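Local coordinates for putative pneumococcal surface protein (Streptococcus pneumoniae, PDB 4CNL) that binds choline through a chain of choline-binding repeats and so probably attaches to the choline-bearing teichoic acids of the pneumococcal cell wall, at residues A[6-10]-A[11-15]; A[37-40]-A[41-44]; A[43-47]-A[48-52]; A[77-80]-A[81-84]. All blocks are in the same frame, centred on the assembly; numbering follows the deposited sequence.

Contact 1. Residues A[6-10]-A[11-15]; sequences VKQDG and AWYYF. With CHT (choline ion), chain D.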
loop_
_atom_site.group_PDB
_atom_site.type_symbol
_atom_site.label_atom_id
_atom_site.label_comp_id
_atom_site.label_asym_id
_atom_site.label_seq_id
_atom_site.Cartn_x
_atom_site.Cartn_y
_atom_site.Cartn_z
ATOM N N VAL A 6 -30.861 18.777 -1.383
ATOM C CA VAL A 6 -31.896 19.050 -2.376
ATOM C C VAL A 6 -31.390 18.626 -3.743
ATOM O O VAL A 6 -30.283 19.002 -4.124
ATOM C CB VAL A 6 -32.254 20.553 -2.414
ATOM C CG1 VAL A 6 -33.176 20.852 -3.571
ATOM C CG2 VAL A 6 -32.869 20.997 -1.091
ATOM N N LYS A 7 -32.177 17.847 -4.478
ATOM C CA LYS A 7 -31.782 17.466 -5.836
ATOM C C LYS A 7 -32.432 18.404 -6.849
ATOM O O LYS A 7 -33.659 18.539 -6.887
ATOM C CB LYS A 7 -32.155 16.010 -6.134
ATOM C CG LYS A 7 -31.456 15.436 -7.363
ATOM C CD LYS A 7 -31.639 13.932 -7.446
ATOM C CE LYS A 7 -30.899 13.356 -8.638
ATOM N NZ LYS A 7 -31.229 11.917 -8.834
ATOM N N GLN A 8 -31.595 19.062 -7.644
ATOM C CA GLN A 8 -32.032 20.039 -8.643
ATOM C C GLN A 8 -31.331 19.805 -9.958
ATOM O O GLN A 8 -30.099 19.729 -9.987
ATOM C CB GLN A 8 -31.703 21.471 -8.221
ATOM C CG GLN A 8 -31.879 21.825 -6.791
ATOM C CD GLN A 8 -31.805 23.322 -6.614
ATOM O OE1 GLN A 8 -30.787 23.866 -6.170
ATOM N NE2 GLN A 8 -32.875 24.008 -6.994
ATOM N N ASP A 9 -32.095 19.749 -11.045
ATOM C CA ASP A 9 -31.535 19.643 -12.394
ATOM C C ASP A 9 -30.452 18.566 -12.478
ATOM O O ASP A 9 -29.360 18.805 -12.996
ATOM C CB ASP A 9 -30.980 20.994 -12.838
ATOM C CG ASP A 9 -30.702 21.057 -14.336
ATOM O OD1 ASP A 9 -31.369 20.330 -15.109
ATOM O OD2 ASP A 9 -29.808 21.834 -14.731
ATOM N N GLY A 10 -30.757 17.398 -11.922
ATOM C CA GLY A 10 -29.912 16.228 -12.062
ATOM C C GLY A 10 -28.744 16.094 -11.104
ATOM O O GLY A 10 -27.962 15.154 -11.223
ATOM N N ALA A 11 -28.609 17.017 -10.155
ATOM C CA ALA A 11 -27.490 16.957 -9.219
ATOM C C ALA A 11 -27.949 17.246 -7.804
ATOM O O ALA A 11 -28.959 17.908 -7.604
ATOM C CB ALA A 11 -26.399 17.941 -9.615
ATOM N N TRP A 12 -27.188 16.756 -6.828
ATOM C CA TRP A 12 -27.473 17.037 -5.425
ATOM C C TRP A 12 -26.776 18.305 -4.977
ATOM O O TRP A 12 -25.605 18.533 -5.309
ATOM C CB TRP A 12 -27.045 15.854 -4.533
ATOM C CG TRP A 12 -28.040 14.732 -4.543
ATOM C CD1 TRP A 12 -27.956 13.566 -5.244
ATOM C CD2 TRP A 12 -29.287 14.694 -3.842
ATOM N NE1 TRP A 12 -29.070 12.797 -5.009
ATOM C CE2 TRP A 12 -29.902 13.469 -4.153
ATOM C CE3 TRP A 12 -29.943 15.582 -2.979
ATOM C CZ2 TRP A 12 -31.140 13.104 -3.634
ATOM C CZ3 TRP A 12 -31.173 15.213 -2.453
ATOM C CH2 TRP A 12 -31.757 13.985 -2.786
ATOM N N TYR A 13 -27.519 19.141 -4.253
ATOM C CA TYR A 13 -27.006 20.369 -3.653
ATOM C C TYR A 13 -27.260 20.330 -2.154
ATOM O O TYR A 13 -28.200 19.677 -1.696
ATOM C CB TYR A 13 -27.693 21.611 -4.254
ATOM C CG TYR A 13 -27.385 21.797 -5.714
ATOM C CD1 TYR A 13 -28.065 21.068 -6.681
ATOM C CD2 TYR A 13 -26.401 22.686 -6.126
ATOM C CE1 TYR A 13 -27.778 21.225 -8.030
ATOM C CE2 TYR A 13 -26.097 22.844 -7.467
ATOM C CZ TYR A 13 -26.797 22.117 -8.413
ATOM O OH TYR A 13 -26.497 22.269 -9.747
ATOM N N TYR A 14 -26.452 21.055 -1.394
ATOM C CA TYR A 14 -26.699 21.165 0.034
ATOM C C TYR A 14 -26.930 22.619 0.417
ATOM O O TYR A 14 -26.076 23.468 0.197
ATOM C CB TYR A 14 -25.541 20.569 0.845
ATOM C CG TYR A 14 -25.838 20.589 2.325
ATOM C CD1 TYR A 14 -26.606 19.587 2.913
ATOM C CD2 TYR A 14 -25.371 21.620 3.127
ATOM C CE1 TYR A 14 -26.903 19.619 4.267
ATOM C CE2 TYR A 14 -25.654 21.652 4.483
ATOM C CZ TYR A 14 -26.417 20.656 5.043
ATOM O OH TYR A 14 -26.690 20.694 6.392
ATOM N N PHE A 15 -28.114 22.899 0.962
ATOM C CA PHE A 15 -28.442 24.228 1.448
ATOM C C PHE A 15 -28.037 24.362 2.906
ATOM O O PHE A 15 -28.465 23.552 3.730
ATOM C CB PHE A 15 -29.946 24.497 1.310
ATOM C CG PHE A 15 -30.397 24.785 -0.101
ATOM C CD1 PHE A 15 -30.519 23.760 -1.038
ATOM C CD2 PHE A 15 -30.741 26.077 -0.475
ATOM C CE1 PHE A 15 -30.957 24.038 -2.339
ATOM C CE2 PHE A 15 -31.163 26.368 -1.770
ATOM C CZ PHE A 15 -31.277 25.351 -2.704
HETATM C C4 CHT D . -27.639 10.730 -2.070
HETATM C C5 CHT D . -26.918 12.009 -1.647
HETATM C C6 CHT D . -27.406 11.300 0.561
HETATM C C7 CHT D . -26.414 13.398 0.175
HETATM C C8 CHT D . -28.667 13.021 -0.419
HETATM O O6 CHT D . -26.715 9.869 -2.726
HETATM N N1 CHT D . -27.358 12.432 -0.332
HETATM O O HOH W 1 -27.662 20.795 -11.600
#
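Val6 and Tyr13 face each other as an antiparallel hydrogen-bonded pair, with Val6 N to Tyr13 O and Tyr13 N to Val6 O both at 2.8 Å. Strands 4-8 and 11-15 form a hairpin closed by a type I' turn from Gln8 to Ala11, with positive phi at both Asp9 and Gly10. Across the turn Gln8 N bonds Ala11 O at 2.9 Å, and Ala11 N bonds Gln8 O at 3.1 Å. Between these two pairs, Lys7 and Trp12 form the non-hydrogen-bonded pair.

Lys7 lays its aliphatic chain over one face of the indole. Its CB is 3.7 Å from the centroid of the six-membered ring of Trp12 and only 2° off the ring normal, a CH-pi contact. With CG anti to the backbone N (chi1 -165°) and the chain extended beyond it, CD continues over the ring to 3.7 Å from Trp12 NE1. Choline occupies the opposite face, its methyl C8 being 3.8 Å from Trp12 CE3. On the other side of the hairpin, Val6 CG2 packs at 3.6 Å against Phe15 CD1, while Gln8 OE1 lies over a face of the Tyr13 ring and near the edge of Phe15. A water donates to Asp9 O and hydrogen-bonds Tyr13 OH, tying the turn to the ring.

Trp12 belongs to a choline pocket with Trp5, Tyr30, Met38 and Asp58. Contacts on both faces of its indole should limit its rotation, and a choline methyl over the face is consistent with cation-pi attraction to the quaternary ammonium.

Contact 2. Residues A[37-40]-A[41-44]; sequences KMAQ and SEWI. With CHT (choline ion), chain H.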
loop_
_atom_site.group_PDB
_atom_site.type_symbol
_atom_site.label_atom_id
_atom_site.label_comp_id
_atom_site.label_asym_id
_atom_site.label_seq_id
_atom_site.Cartn_x
_atom_site.Cartn_y
_atom_site.Cartn_z
ATOM N N LYS A 37 -22.544 21.373 -6.946
ATOM C CA LYS A 37 -22.975 19.994 -7.177
ATOM C C LYS A 37 -22.186 19.036 -6.315
ATOM O O LYS A 37 -20.968 19.160 -6.214
ATOM C CB LYS A 37 -22.817 19.606 -8.644
ATOM C CG LYS A 37 -23.644 20.452 -9.597
ATOM C CD LYS A 37 -23.500 19.942 -11.023
ATOM C CE LYS A 37 -24.247 20.839 -12.010
ATOM N NZ LYS A 37 -23.992 20.442 -13.421
ATOM N N MET A 38 -22.886 18.080 -5.709
ATOM C CA MET A 38 -22.225 16.996 -4.969
ATOM C C MET A 38 -21.302 16.170 -5.864
ATOM O O MET A 38 -21.712 15.696 -6.922
ATOM C CB MET A 38 -23.275 16.084 -4.336
ATOM C CG MET A 38 -22.685 14.990 -3.473
ATOM S SD MET A 38 -23.894 13.789 -2.916
ATOM C CE MET A 38 -24.174 12.852 -4.405
ATOM N N ALA A 39 -20.053 15.992 -5.439
ATOM C CA ALA A 39 -19.137 15.108 -6.160
ATOM C C ALA A 39 -19.615 13.661 -6.107
ATOM O O ALA A 39 -20.140 13.190 -5.093
ATOM C CB ALA A 39 -17.721 15.235 -5.594
ATOM N N GLN A 40 -19.438 12.948 -7.216
ATOM C CA GLN A 40 -19.891 11.574 -7.297
ATOM C C GLN A 40 -19.004 10.799 -8.266
ATOM O O GLN A 40 -18.724 11.275 -9.375
ATOM C CB GLN A 40 -21.349 11.516 -7.745
ATOM C CG GLN A 40 -21.964 10.142 -7.649
ATOM C CD GLN A 40 -23.442 10.158 -7.995
ATOM O OE1 GLN A 40 -24.236 10.832 -7.337
ATOM N NE2 GLN A 40 -23.817 9.419 -9.035
ATOM N N SER A 41 -18.563 9.621 -7.831
ATOM C CA SER A 41 -17.702 8.755 -8.633
ATOM C C SER A 41 -16.559 9.533 -9.255
ATOM O O SER A 41 -16.340 9.496 -10.465
ATOM C CB SER A 41 -18.517 8.052 -9.711
ATOM O OG SER A 41 -19.464 7.194 -9.109
ATOM N N GLU A 42 -15.843 10.272 -8.422
ATOM C CA GLU A 42 -14.772 11.095 -8.935
ATOM C C GLU A 42 -13.782 11.444 -7.849
ATOM O O GLU A 42 -14.102 11.398 -6.647
ATOM C CB GLU A 42 -15.336 12.375 -9.568
ATOM C CG GLU A 42 -15.947 13.338 -8.570
ATOM C CD GLU A 42 -16.677 14.482 -9.248
ATOM O OE1 GLU A 42 -16.012 15.335 -9.869
ATOM O OE2 GLU A 42 -17.916 14.519 -9.162
ATOM N N TRP A 43 -12.582 11.786 -8.304
ATOM C CA TRP A 43 -11.493 12.235 -7.464
ATOM C C TRP A 43 -11.525 13.738 -7.282
ATOM O O TRP A 43 -11.770 14.477 -8.235
ATOM C CB TRP A 43 -10.153 11.835 -8.077
ATOM C CG TRP A 43 -9.866 10.385 -7.991
ATOM C CD1 TRP A 43 -10.117 9.432 -8.938
ATOM C CD2 TRP A 43 -9.248 9.714 -6.895
ATOM N NE1 TRP A 43 -9.695 8.198 -8.489
ATOM C CE2 TRP A 43 -9.158 8.348 -7.234
ATOM C CE3 TRP A 43 -8.762 10.140 -5.653
ATOM C CZ2 TRP A 43 -8.609 7.396 -6.372
ATOM C CZ3 TRP A 43 -8.221 9.196 -4.795
ATOM C CH2 TRP A 43 -8.138 7.839 -5.165
ATOM N N ILE A 44 -11.240 14.181 -6.061
ATOM C CA ILE A 44 -11.147 15.596 -5.735
ATOM C C ILE A 44 -9.888 15.868 -4.922
ATOM O O ILE A 44 -9.594 15.128 -3.983
ATOM C CB ILE A 44 -12.393 16.066 -4.925
ATOM C CG1 ILE A 44 -13.598 16.255 -5.846
ATOM C CG2 ILE A 44 -12.087 17.341 -4.150
ATOM C CD1 ILE A 44 -13.485 17.445 -6.754
HETATM C C4 CHT H . -5.591 9.588 -11.020
HETATM C C5 CHT H . -4.588 10.007 -9.943
HETATM C C6 CHT H . -4.373 10.902 -7.768
HETATM C C7 CHT H . -6.286 11.369 -9.053
HETATM C C8 CHT H . -5.950 9.208 -8.179
HETATM O O6 CHT H . -4.906 9.043 -12.142
HETATM N N1 CHT H . -5.301 10.368 -8.732
HETATM O O HOH W 2 -21.875 7.503 -10.351
#
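Glu42 folds its carboxylate back onto the backbone of Gln40. The Gln40 N-H donates to Glu42 OE2 at 2.9 Å with an N-H...O angle of 164°, using the anti lone pair of that oxygen. In Glu42, CG sits between the backbone N and the carbonyl carbon (chi1 69°) and the chain then runs extended, which carries OE2 back across the bend. The same oxygen forms a salt bridge with Lys33, a second partner that would probably stabilise its negative charge. A water accepts from Gln40 NE2 at 3.0 Å and hydrogen-bonds Ser41 OG at 2.7 Å, joining the two polar ends on the outer side of the bend.

The bend leads from the loop after strand 30-32 into the hairpin of strands 42-46 and 51-55. Ser41 and Glu42 both face Leu55, a G1 beta bulge, and Ser41 has the positive phi (47°) expected at its first position.

Apolar contacts are modest: Ala39 CB approaches Ile44 CG1 at 4.3 Å, with Leu55 packing against both Ala39 and Ile44. Met38 and Trp43 serve different choline pockets. Over the centre of the Trp43 ring stands the choline methyl C8, 3.5 Å from Trp43 CE2.

Contact 3. Residues A[43-47]-A[48-52]; sequences WIYDS and SYQAW. With CHT (choline ion), chain H; CHT (choline ion), chain I.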
loop_
_atom_site.group_PDB
_atom_site.type_symbol
_atom_site.label_atom_id
_atom_site.label_comp_id
_atom_site.label_asym_id
_atom_site.label_seq_id
_atom_site.Cartn_x
_atom_site.Cartn_y
_atom_site.Cartn_z
ATOM N N TRP A 43 -12.582 11.786 -8.304
ATOM C CA TRP A 43 -11.493 12.235 -7.464
ATOM C C TRP A 43 -11.525 13.738 -7.282
ATOM O O TRP A 43 -11.770 14.477 -8.235
ATOM C CB TRP A 43 -10.153 11.835 -8.077
ATOM C CG TRP A 43 -9.866 10.385 -7.991
ATOM C CD1 TRP A 43 -10.117 9.432 -8.938
ATOM C CD2 TRP A 43 -9.248 9.714 -6.895
ATOM N NE1 TRP A 43 -9.695 8.198 -8.489
ATOM C CE2 TRP A 43 -9.158 8.348 -7.234
ATOM C CE3 TRP A 43 -8.762 10.140 -5.653
ATOM C CZ2 TRP A 43 -8.609 7.396 -6.372
ATOM C CZ3 TRP A 43 -8.221 9.196 -4.795
ATOM C CH2 TRP A 43 -8.138 7.839 -5.165
ATOM N N ILE A 44 -11.240 14.181 -6.061
ATOM C CA ILE A 44 -11.147 15.596 -5.735
ATOM C C ILE A 44 -9.888 15.868 -4.922
ATOM O O ILE A 44 -9.594 15.128 -3.983
ATOM C CB ILE A 44 -12.393 16.066 -4.925
ATOM C CG1 ILE A 44 -13.598 16.255 -5.846
ATOM C CG2 ILE A 44 -12.087 17.341 -4.150
ATOM C CD1 ILE A 44 -13.485 17.445 -6.754
ATOM N N TYR A 45 -9.134 16.906 -5.284
ATOM C CA TYR A 45 -8.042 17.354 -4.435
ATOM C C TYR A 45 -8.504 18.496 -3.544
ATOM O O TYR A 45 -8.957 19.541 -4.025
ATOM C CB TYR A 45 -6.819 17.795 -5.249
ATOM C CG TYR A 45 -5.617 18.038 -4.369
ATOM C CD1 TYR A 45 -4.773 16.992 -4.013
ATOM C CD2 TYR A 45 -5.338 19.301 -3.870
ATOM C CE1 TYR A 45 -3.677 17.205 -3.191
ATOM C CE2 TYR A 45 -4.238 19.525 -3.048
ATOM C CZ TYR A 45 -3.411 18.472 -2.712
ATOM O OH TYR A 45 -2.315 18.688 -1.889
ATOM N N ASP A 46 -8.397 18.290 -2.239
ATOM C CA ASP A 46 -8.758 19.329 -1.282
ATOM C C ASP A 46 -7.498 20.075 -0.868
ATOM O O ASP A 46 -6.634 19.515 -0.197
ATOM C CB ASP A 46 -9.459 18.726 -0.062
ATOM C CG ASP A 46 -10.143 19.778 0.783
ATOM O OD1 ASP A 46 -9.551 20.856 0.958
ATOM O OD2 ASP A 46 -11.272 19.538 1.263
ATOM N N SER A 47 -7.391 21.340 -1.266
ATOM C CA SER A 47 -6.173 22.097 -0.998
ATOM C C SER A 47 -6.005 22.366 0.493
ATOM O O SER A 47 -4.888 22.577 0.967
ATOM C CB SER A 47 -6.174 23.418 -1.770
ATOM O OG SER A 47 -6.086 23.195 -3.166
ATOM N N SER A 48 -7.112 22.342 1.231
ATOM C CA SER A 48 -7.070 22.655 2.658
ATOM C C SER A 48 -6.616 21.465 3.497
ATOM O O SER A 48 -6.064 21.643 4.585
ATOM C CB SER A 48 -8.438 23.150 3.141
ATOM O OG SER A 48 -9.446 22.172 2.954
ATOM N N TYR A 49 -6.850 20.253 2.995
ATOM C CA TYR A 49 -6.372 19.042 3.658
ATOM C C TYR A 49 -5.090 18.531 3.019
ATOM O O TYR A 49 -4.504 17.563 3.503
ATOM C CB TYR A 49 -7.430 17.934 3.617
ATOM C CG TYR A 49 -8.579 18.125 4.580
ATOM C CD1 TYR A 49 -8.519 17.621 5.872
ATOM C CD2 TYR A 49 -9.726 18.801 4.196
ATOM C CE1 TYR A 49 -9.569 17.790 6.755
ATOM C CE2 TYR A 49 -10.780 18.979 5.073
ATOM C CZ TYR A 49 -10.696 18.469 6.349
ATOM O OH TYR A 49 -11.745 18.642 7.222
ATOM N N GLN A 50 -4.676 19.185 1.936
ATOM C CA GLN A 50 -3.520 18.778 1.145
ATOM C C GLN A 50 -3.577 17.293 0.781
ATOM O O GLN A 50 -2.618 16.557 1.010
ATOM C CB GLN A 50 -2.217 19.088 1.892
ATOM C CG GLN A 50 -1.845 20.561 1.922
ATOM C CD GLN A 50 -2.283 21.262 3.194
ATOM O OE1 GLN A 50 -3.370 21.014 3.715
ATOM N NE2 GLN A 50 -1.428 22.142 3.705
ATOM N N ALA A 51 -4.703 16.857 0.221
ATOM C CA ALA A 51 -4.907 15.439 -0.058
ATOM C C ALA A 51 -5.961 15.183 -1.125
ATOM O O ALA A 51 -6.893 15.965 -1.309
ATOM C CB ALA A 51 -5.281 14.701 1.223
ATOM N N TRP A 52 -5.797 14.076 -1.834
ATOM C CA TRP A 52 -6.816 13.569 -2.729
ATOM C C TRP A 52 -7.848 12.744 -1.966
ATOM O O TRP A 52 -7.506 11.996 -1.043
ATOM C CB TRP A 52 -6.205 12.674 -3.810
ATOM C CG TRP A 52 -5.422 13.376 -4.861
ATOM C CD1 TRP A 52 -4.061 13.527 -4.915
ATOM C CD2 TRP A 52 -5.944 14.006 -6.037
ATOM N NE1 TRP A 52 -3.712 14.220 -6.050
ATOM C CE2 TRP A 52 -4.849 14.523 -6.755
ATOM C CE3 TRP A 52 -7.235 14.179 -6.552
ATOM C CZ2 TRP A 52 -5.001 15.205 -7.961
ATOM C CZ3 TRP A 52 -7.384 14.855 -7.751
ATOM C CH2 TRP A 52 -6.275 15.361 -8.438
HETATM C C4 CHT H . -5.591 9.588 -11.020
HETATM C C5 CHT H . -4.588 10.007 -9.943
HETATM C C6 CHT H . -4.373 10.902 -7.768
HETATM C C7 CHT H . -6.286 11.369 -9.053
HETATM C C8 CHT H . -5.950 9.208 -8.179
HETATM O O6 CHT H . -4.906 9.043 -12.142
HETATM N N1 CHT H . -5.301 10.368 -8.732
HETATM C C4 CHT I . -13.362 12.897 7.395
HETATM C C5 CHT I . -12.739 14.202 6.908
HETATM C C6 CHT I . -14.668 14.879 5.687
HETATM C C7 CHT I . -12.518 15.690 5.118
HETATM C C8 CHT I . -13.097 13.450 4.702
HETATM O O6 CHT I . -14.420 13.183 8.300
HETATM N N1 CHT I . -13.259 14.558 5.604
HETATM O O HOH W 3 -12.351 21.826 2.455
#
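Asp46 and Ala51 pair across the hairpin, Asp46 N donating to Ala51 O at 2.9 Å and Ala51 N returning a weak bond to Asp46 O. Gln50 and Ala51 both face Asp46, a G1 beta bulge, with Gln50 at positive phi.

Polar side-chain bonds gather on Asp46. Its OD1 receives Ser48 N at 2.9 Å, nearly along the C-O axis; Ser48 OG also approaches it, at a separation modelled doubtfully short, and a further bond from Tyr49 N is weak. A chi1 of -166° sends the carboxylate away from its own N-H and over the turn, where OD2 accepts from a water and from Trp26 NE1. The carboxylate stands at the edge of the Tyr49 ring, Asp46 OD2 3.4 Å from Tyr49 CD2, with the two planes 84° apart.

Aromatic contacts lie on the other side of the hairpin. Tyr45 turns its edge to the face of Trp52, planes at 73° and the Tyr45 ring centroid 4.9 Å from that of the Trp52 five-membered ring, and Tyr45 CB sits over the six-membered ring, 3.8 Å from its centroid. Choline covers the opposite Trp52 face, with C6 3.8 Å from Trp52 CE2. Trp43 CB meets Trp52 CE3 at 4.0 Å, the two side chains crossing at about a right angle.

A second choline places C7 over one face of Tyr49, 3.5 Å from CZ. One hairpin thus supplies aromatic walls to two sites, the aromatic choline cage characteristic of choline-binding repeats.

Contact 4. Residues A[77-80]-A[81-84]; sequences KMAQ and GEWV. With CHT (choline ion), chain B; CHT (choline ion), chain H; SO4 (sulfate ion), chain L.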
loop_
_atom_site.group_PDB
_atom_site.type_symbol
_atom_site.label_atom_id
_atom_site.label_comp_id
_atom_site.label_asym_id
_atom_site.label_seq_id
_atom_site.Cartn_x
_atom_site.Cartn_y
_atom_site.Cartn_z
ATOM N N LYS A 77 -8.048 10.170 3.150
ATOM C CA LYS A 77 -6.939 10.707 2.357
ATOM C C LYS A 77 -6.273 9.624 1.517
ATOM O O LYS A 77 -5.966 8.545 2.021
ATOM C CB LYS A 77 -5.885 11.359 3.255
ATOM C CG LYS A 77 -6.370 12.563 4.036
ATOM C CD LYS A 77 -5.193 13.311 4.625
ATOM C CE LYS A 77 -5.634 14.607 5.277
ATOM N NZ LYS A 77 -4.440 15.323 5.829
ATOM N N MET A 78 -6.052 9.905 0.238
ATOM C CA MET A 78 -5.322 8.961 -0.600
ATOM C C MET A 78 -3.888 8.855 -0.123
ATOM O O MET A 78 -3.205 9.869 0.050
ATOM C CB MET A 78 -5.351 9.385 -2.065
ATOM C CG MET A 78 -4.741 8.349 -2.973
ATOM S SD MET A 78 -4.448 8.984 -4.625
ATOM C CE MET A 78 -3.146 10.116 -4.288
ATOM N N ALA A 79 -3.426 7.623 0.071
ATOM C CA ALA A 79 -2.044 7.385 0.463
ATOM C C ALA A 79 -1.072 7.724 -0.664
ATOM O O ALA A 79 -1.346 7.473 -1.841
ATOM C CB ALA A 79 -1.880 5.931 0.903
ATOM N N GLN A 80 0.073 8.289 -0.293
ATOM C CA GLN A 80 1.073 8.734 -1.258
ATOM C C GLN A 80 2.453 8.639 -0.652
ATOM O O GLN A 80 2.710 9.265 0.374
ATOM C CB GLN A 80 0.823 10.191 -1.691
ATOM C CG GLN A 80 -0.154 10.353 -2.824
ATOM C CD GLN A 80 -0.372 11.812 -3.239
ATOM O OE1 GLN A 80 -1.114 12.555 -2.591
ATOM N NE2 GLN A 80 0.261 12.215 -4.336
ATOM N N GLY A 81 3.334 7.872 -1.288
ATOM C CA GLY A 81 4.706 7.730 -0.832
ATOM C C GLY A 81 4.793 7.263 0.603
ATOM O O GLY A 81 5.533 7.827 1.413
ATOM N N GLU A 82 4.048 6.212 0.926
ATOM C CA GLU A 82 3.959 5.792 2.308
ATOM C C GLU A 82 3.478 4.364 2.419
ATOM O O GLU A 82 2.846 3.821 1.503
ATOM C CB GLU A 82 3.023 6.717 3.095
ATOM C CG GLU A 82 1.565 6.623 2.673
ATOM C CD GLU A 82 0.691 7.705 3.314
ATOM O OE1 GLU A 82 0.494 7.668 4.549
ATOM O OE2 GLU A 82 0.206 8.583 2.575
ATOM N N TRP A 83 3.793 3.771 3.562
ATOM C CA TRP A 83 3.304 2.454 3.930
ATOM C C TRP A 83 1.962 2.548 4.621
ATOM O O TRP A 83 1.757 3.421 5.461
ATOM C CB TRP A 83 4.299 1.772 4.861
ATOM C CG TRP A 83 5.553 1.380 4.181
ATOM C CD1 TRP A 83 6.698 2.113 4.075
ATOM C CD2 TRP A 83 5.794 0.147 3.492
ATOM N NE1 TRP A 83 7.647 1.403 3.368
ATOM C CE2 TRP A 83 7.111 0.198 2.989
ATOM C CE3 TRP A 83 5.022 -0.998 3.253
ATOM C CZ2 TRP A 83 7.680 -0.858 2.259
ATOM C CZ3 TRP A 83 5.580 -2.043 2.530
ATOM C CH2 TRP A 83 6.901 -1.963 2.039
ATOM N N VAL A 84 1.051 1.651 4.270
ATOM C CA VAL A 84 -0.206 1.532 4.986
ATOM C C VAL A 84 -0.458 0.079 5.362
ATOM O O VAL A 84 -0.056 -0.844 4.649
ATOM C CB VAL A 84 -1.401 2.039 4.158
ATOM C CG1 VAL A 84 -1.188 3.491 3.734
ATOM C CG2 VAL A 84 -1.632 1.132 2.944
HETATM C C4 CHT B . 6.172 -3.059 8.772
HETATM C C5 CHT B . 6.693 -2.877 7.355
HETATM C C6 CHT B . 8.104 -1.119 8.088
HETATM C C7 CHT B . 7.623 -1.398 5.803
HETATM C C8 CHT B . 5.956 -0.626 7.282
HETATM O O6 CHT B . 7.181 -3.678 9.554
HETATM N N1 CHT B . 7.095 -1.505 7.136
HETATM C C4 CHT H . -5.591 9.588 -11.020
HETATM C C5 CHT H . -4.588 10.007 -9.943
HETATM C C6 CHT H . -4.373 10.902 -7.768
HETATM C C7 CHT H . -6.286 11.369 -9.053
HETATM C C8 CHT H . -5.950 9.208 -8.179
HETATM O O6 CHT H . -4.906 9.043 -12.142
HETATM N N1 CHT H . -5.301 10.368 -8.732
HETATM S S SO4 L . -2.475 11.917 7.342
HETATM O O1 SO4 L . -3.369 12.915 7.928
HETATM O O2 SO4 L . -1.557 11.424 8.368
HETATM O O3 SO4 L . -3.249 10.792 6.821
HETATM O O4 SO4 L . -1.719 12.527 6.249
HETATM O O HOH W 4 -1.869 11.327 2.105
#
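A chi1 of 67° tucks Glu82 CG in over its own main chain, flanked by N and C, and the extended run from there (chi2 -171°) turns the carboxylate back over the bend to Gln80. There OE2 accepts the Gln80 N-H at 2.9 Å through its anti lone pair, almost straight at 168°. The bend opens the hairpin of strands 82-86 and 91-95: Gly81 and Glu82 both face Leu95 in a G1 beta bulge, with the positive phi of that motif borne by glycine.

Several groups hold the carboxylate. A water that donates to Met78 O reaches OE2 as well, though that second bond is weak, and Lys73 forms a salt bridge with OE1. With both oxygens engaged, rotation about the last bond of Glu82 should be restricted, and the lysine would be expected to favour the charged form. Ala79 CB meets Val84 CG1 at 3.8 Å, an apolar contact that packs the loop residue against the start of the strand.

Lys77 NZ makes a weak bond to a sulfate, probably taken from the crystallisation liquor, and hydrogen-bonds Tyr49 O. Met78 and Trp83 look toward separate choline sites. Met78 SD lies 3.7 Å from methyl C6 of the choline held also by Trp43, Trp52 and Tyr70. At the other site, choline methyl C7 stands over the centre of the Trp83 indole, 3.3 Å from CE2.

Overall arrangement
The four contacts follow one another along the chain, overlapping at Trp43 and Ile44, where contacts 2 and 3 share strand 42-46. Centres of contacts 1 and 2 lie 13 Å apart, those of 2 and 3 12 Å, and those of 3 and 4 13 Å; contacts 1 and 4 are 33 Å apart between centres, evidence of an elongated repeat array. Hairpins 4-8/11-15 and 42-46/51-55 are each joined to the loop of a later contact by a probable backbone bond: Trp12 O to Met38 N, 2.8 Å, and Trp52 O to Met78 N, 2.9 Å. One choline touches contacts 2, 3 and 4, so its pocket is assembled from successive elements.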